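Local coordinates for epidermin leader peptide processing serine protease EpiP (Staphylococcus aureus subsp. aureus, PDB 3QFH), which probably cleaves the leader peptide from the precursor of the lantibiotic epidermin, acting as a subtilisin-like serine endopeptidase, at residues Ser182-Ala187 / Thr382-Pro387; Asn366-Ala371 / Tyr376-Gly381. One frame throughout, in Å; residues are numbered along the deposited sequence.

Interaction 1. Residues Ser182-Ala187 / Thr382-Pro387; sequences SGQTSA and TSLATP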
# COMPACT_ATOMS: atom_id res chain seq x y z
N SER A 182 -7.47 -3.53 6.59
CA SER A 182 -7.43 -4.94 7.01
C SER A 182 -8.76 -5.63 6.87
O SER A 182 -8.83 -6.83 6.59
CB SER A 182 -6.95 -5.03 8.44
OG SER A 182 -5.68 -4.45 8.55
N GLY A 183 -9.84 -4.88 7.11
CA GLY A 183 -11.17 -5.43 6.97
C GLY A 183 -11.48 -5.85 5.54
O GLY A 183 -12.14 -6.89 5.32
N GLN A 184 -10.98 -5.09 4.56
CA GLN A 184 -11.22 -5.39 3.16
C GLN A 184 -10.54 -6.68 2.70
O GLN A 184 -11.06 -7.38 1.84
CB GLN A 184 -10.81 -4.23 2.25
CG GLN A 184 -11.70 -2.96 2.45
CD GLN A 184 -13.17 -3.24 2.17
OE1 GLN A 184 -13.59 -3.35 1.02
NE2 GLN A 184 -13.96 -3.33 3.21
N THR A 185 -9.40 -7.01 3.30
CA THR A 185 -8.70 -8.23 2.93
C THR A 185 -9.13 -9.41 3.78
O THR A 185 -9.29 -10.51 3.27
CB THR A 185 -7.14 -8.14 3.13
OG1 THR A 185 -6.84 -7.84 4.49
CG2 THR A 185 -6.51 -7.11 2.25
N SER A 186 -9.36 -9.18 5.06
CA SER A 186 -9.48 -10.29 5.99
C SER A 186 -10.65 -10.38 6.98
O SER A 186 -10.66 -11.28 7.82
CB SER A 186 -8.19 -10.26 6.83
OG SER A 186 -7.02 -10.17 6.01
N ALA A 187 -11.62 -9.47 6.92
CA ALA A 187 -12.74 -9.53 7.86
C ALA A 187 -13.45 -10.87 7.71
O ALA A 187 -13.71 -11.32 6.60
CB ALA A 187 -13.73 -8.38 7.62
N THR A 382 -8.89 4.80 -2.98
CA THR A 382 -8.15 3.71 -3.61
C THR A 382 -7.61 2.77 -2.57
O THR A 382 -7.36 1.61 -2.86
CB THR A 382 -6.98 4.23 -4.51
OG1 THR A 382 -6.12 5.09 -3.75
CG2 THR A 382 -7.50 4.99 -5.73
N SER A 383 -7.40 3.26 -1.35
CA SER A 383 -6.87 2.44 -0.25
C SER A 383 -7.87 1.34 0.11
O SER A 383 -7.52 0.39 0.77
CB SER A 383 -6.52 3.29 0.98
OG SER A 383 -7.69 3.78 1.64
N LEU A 384 -9.14 1.48 -0.30
CA LEU A 384 -10.15 0.44 -0.03
C LEU A 384 -10.33 -0.52 -1.23
O LEU A 384 -10.85 -1.63 -1.08
CB LEU A 384 -11.48 1.08 0.40
CG LEU A 384 -11.30 2.00 1.61
CD1 LEU A 384 -12.61 2.54 2.10
CD2 LEU A 384 -10.58 1.28 2.76
N ALA A 385 -9.89 -0.10 -2.40
CA ALA A 385 -9.94 -0.95 -3.59
C ALA A 385 -8.73 -1.92 -3.64
O ALA A 385 -8.86 -3.09 -3.99
CB ALA A 385 -9.96 -0.06 -4.84
N THR A 386 -7.57 -1.42 -3.25
CA THR A 386 -6.33 -2.16 -3.30
C THR A 386 -6.32 -3.44 -2.48
O THR A 386 -5.85 -4.47 -2.96
CB THR A 386 -5.15 -1.20 -2.91
OG1 THR A 386 -5.16 -0.07 -3.77
CG2 THR A 386 -3.82 -1.88 -3.03
N PRO A 387 -6.83 -3.40 -1.23
CA PRO A 387 -6.85 -4.64 -0.45
C PRO A 387 -7.70 -5.74 -1.05
O PRO A 387 -7.43 -6.93 -0.78
CB PRO A 387 -7.42 -4.21 0.92
CG PRO A 387 -8.01 -2.85 0.68
CD PRO A 387 -7.18 -2.24 -0.40
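Pro387 meets Gln184 and Thr185 where helices 177-186 and 382-400 run side by side. The axes of the two short segments are 8.4 Å apart and nearly parallel, at 22°. The CB of Pro387 is directed toward the other helix. Its CG lies 3.5 Å from Gln184 CB, and the two side chains meet at a slant. Thr185 crosses the proline at about a right angle. Its methyl does the touching: CG2 packs tightly, 3.3 Å from Pro387 CB, and also reaches Pro387 O. With chi1 at 58°, Thr185 turns OG1 back into its own helix, where it shares a 2.8 Å hydrogen bond with Ser186 OG. Gln184 is bent at chi2 (-59°), and its CG comes within 4.4 Å of Leu384 CD2. Lys388 NZ hydrogen-bonds both Gln184 OE1 and Leu384 O, so one amine ties the two segments together. The arrangement is consistent with the subtilase fold: Ser383, the probable nucleophile, lies on one segment and hydrogen-bonds His177, at the start of helix 177-186. No direct hydrogen bond crosses between the segments. The contact therefore rests on buried carbon packing, with the polar end of Gln184 held by Lys388 and probably Thr369.

Interaction 2. Residues Asn366-Ala371 / Tyr376-Gly381; sequences NILTTA and YIYQAG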
# COMPACT_ATOMS: atom_id res chain seq x y z
N ASN A 366 -20.33 4.64 -0.68
CA ASN A 366 -19.14 4.43 0.15
C ASN A 366 -19.01 2.97 0.55
O ASN A 366 -19.96 2.20 0.46
CB ASN A 366 -19.10 5.35 1.38
CG ASN A 366 -18.77 6.82 1.04
OD1 ASN A 366 -18.58 7.19 -0.13
ND2 ASN A 366 -18.67 7.64 2.06
N ILE A 367 -17.82 2.63 1.02
CA ILE A 367 -17.45 1.28 1.39
C ILE A 367 -17.58 1.05 2.90
O ILE A 367 -16.95 1.74 3.71
CB ILE A 367 -15.97 1.03 1.04
CG1 ILE A 367 -15.66 1.39 -0.44
CG2 ILE A 367 -15.57 -0.40 1.40
CD1 ILE A 367 -16.34 0.56 -1.47
N LEU A 368 -18.36 0.04 3.27
CA LEU A 368 -18.54 -0.32 4.64
C LEU A 368 -17.33 -1.16 5.05
O LEU A 368 -17.02 -2.15 4.40
CB LEU A 368 -19.85 -1.10 4.80
CG LEU A 368 -20.18 -1.64 6.20
CD1 LEU A 368 -20.26 -0.53 7.26
CD2 LEU A 368 -21.47 -2.41 6.14
N THR A 369 -16.61 -0.75 6.08
CA THR A 369 -15.47 -1.54 6.52
C THR A 369 -15.34 -1.49 8.02
O THR A 369 -16.08 -0.77 8.70
CB THR A 369 -14.15 -1.09 5.80
OG1 THR A 369 -13.12 -2.08 5.99
CG2 THR A 369 -13.69 0.29 6.27
N THR A 370 -14.41 -2.30 8.54
CA THR A 370 -14.10 -2.35 9.95
C THR A 370 -13.42 -1.07 10.41
O THR A 370 -12.50 -0.56 9.75
CB THR A 370 -13.14 -3.52 10.24
OG1 THR A 370 -12.02 -3.44 9.35
CG2 THR A 370 -13.85 -4.83 10.04
N ALA A 371 -13.86 -0.57 11.57
CA ALA A 371 -13.33 0.64 12.17
C ALA A 371 -12.49 0.36 13.41
O ALA A 371 -12.60 -0.70 14.07
CB ALA A 371 -14.48 1.63 12.47
N TYR A 376 -17.94 -0.37 12.82
CA TYR A 376 -17.84 -0.17 11.38
C TYR A 376 -17.90 1.30 10.98
O TYR A 376 -18.32 2.14 11.75
CB TYR A 376 -18.94 -1.01 10.68
CG TYR A 376 -18.87 -2.42 11.19
CD1 TYR A 376 -17.94 -3.30 10.66
CD2 TYR A 376 -19.63 -2.84 12.29
CE1 TYR A 376 -17.81 -4.57 11.17
CE2 TYR A 376 -19.50 -4.11 12.82
CZ TYR A 376 -18.59 -4.98 12.25
OH TYR A 376 -18.43 -6.25 12.74
N ILE A 377 -17.43 1.58 9.77
CA ILE A 377 -17.41 2.92 9.24
C ILE A 377 -17.52 2.86 7.72
O ILE A 377 -17.11 1.88 7.08
CB ILE A 377 -16.08 3.64 9.66
CG1 ILE A 377 -16.07 5.11 9.25
CG2 ILE A 377 -14.89 2.95 9.05
CD1 ILE A 377 -14.81 5.90 9.73
N TYR A 378 -18.09 3.92 7.14
CA TYR A 378 -18.22 4.09 5.68
C TYR A 378 -17.11 5.04 5.20
O TYR A 378 -16.99 6.17 5.69
CB TYR A 378 -19.59 4.68 5.31
CG TYR A 378 -20.70 3.65 5.27
CD1 TYR A 378 -20.89 2.88 4.13
CD2 TYR A 378 -21.54 3.43 6.36
CE1 TYR A 378 -21.88 1.92 4.06
CE2 TYR A 378 -22.56 2.45 6.30
CZ TYR A 378 -22.70 1.70 5.14
OH TYR A 378 -23.65 0.74 5.01
N GLN A 379 -16.27 4.57 4.27
CA GLN A 379 -15.19 5.38 3.71
C GLN A 379 -15.09 5.16 2.20
O GLN A 379 -15.82 4.36 1.63
CB GLN A 379 -13.86 5.02 4.37
CG GLN A 379 -13.78 5.43 5.83
CD GLN A 379 -13.41 6.87 6.01
OE1 GLN A 379 -12.25 7.24 5.84
NE2 GLN A 379 -14.37 7.70 6.36
N ALA A 380 -14.18 5.89 1.57
CA ALA A 380 -13.97 5.75 0.14
C ALA A 380 -12.52 6.03 -0.17
O ALA A 380 -11.84 6.70 0.58
CB ALA A 380 -14.87 6.68 -0.63
N GLY A 381 -12.03 5.49 -1.28
CA GLY A 381 -10.65 5.76 -1.67
C GLY A 381 -9.99 4.57 -2.27
O GLY A 381 -10.47 3.44 -2.10
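Ile367 and Gln379 pair through two backbone hydrogen bonds. Ile367 N gives to Gln379 O at 2.7 Å, and Gln379 N gives back to Ile367 O at 3.0 Å. Thr369 and Ile377 form the second hydrogen-bonded pair, with 2.9 Å both from Thr369 N to Ile377 O and from Ile377 N to Thr369 O. Between them, Tyr378 CA sends a CA-H...O contact to Ile367 O. These strands form a two-stranded antiparallel beta hairpin that leads directly into helix 382-400 of the subtilase fold. On one side of it, Leu368 CD1 makes a CH-pi contact over one face of the Tyr378 ring, 4.1 Å from its centroid. CG of Leu368 is anti to the backbone N (chi1 177°), and the same CD1 methyl also reaches Tyr376 CB at 3.7 Å. Thr369 OG1 hydrogen-bonds Met180 O and probably Gln184 NE2, while Thr370 OG1 hydrogen-bonds Thr179 O. Tyr376 OH hydrogen-bonds Asp139 OD2, and Trp103 NE1 hydrogen-bonds Asn366 O. Gln379 NE2 folds back to donate a 3.1 Å hydrogen bond to Tyr378 O.

Overall arrangement
Interaction 1 is a fully buried helix pair in the core. Interaction 2 lies further out, its centre about 17 Å from the centre of the chain, and is partly buried. Backbone hydrogen bonds define interaction 2, whereas interaction 1 has none across its segments and buries much less surface. Their centres are about 10 Å apart, and the two contacts meet at Gln184 and Thr369; Gly183 CA also packs on Thr370 OG1. The hairpin is nested in the chain loop that interaction 1 closes. It packs against both helices of interaction 1: Ile367 touches Gln184 and Leu384, Gln379 touches Leu384 and Met180, and Ile377 touches Met180 of helix 177-186.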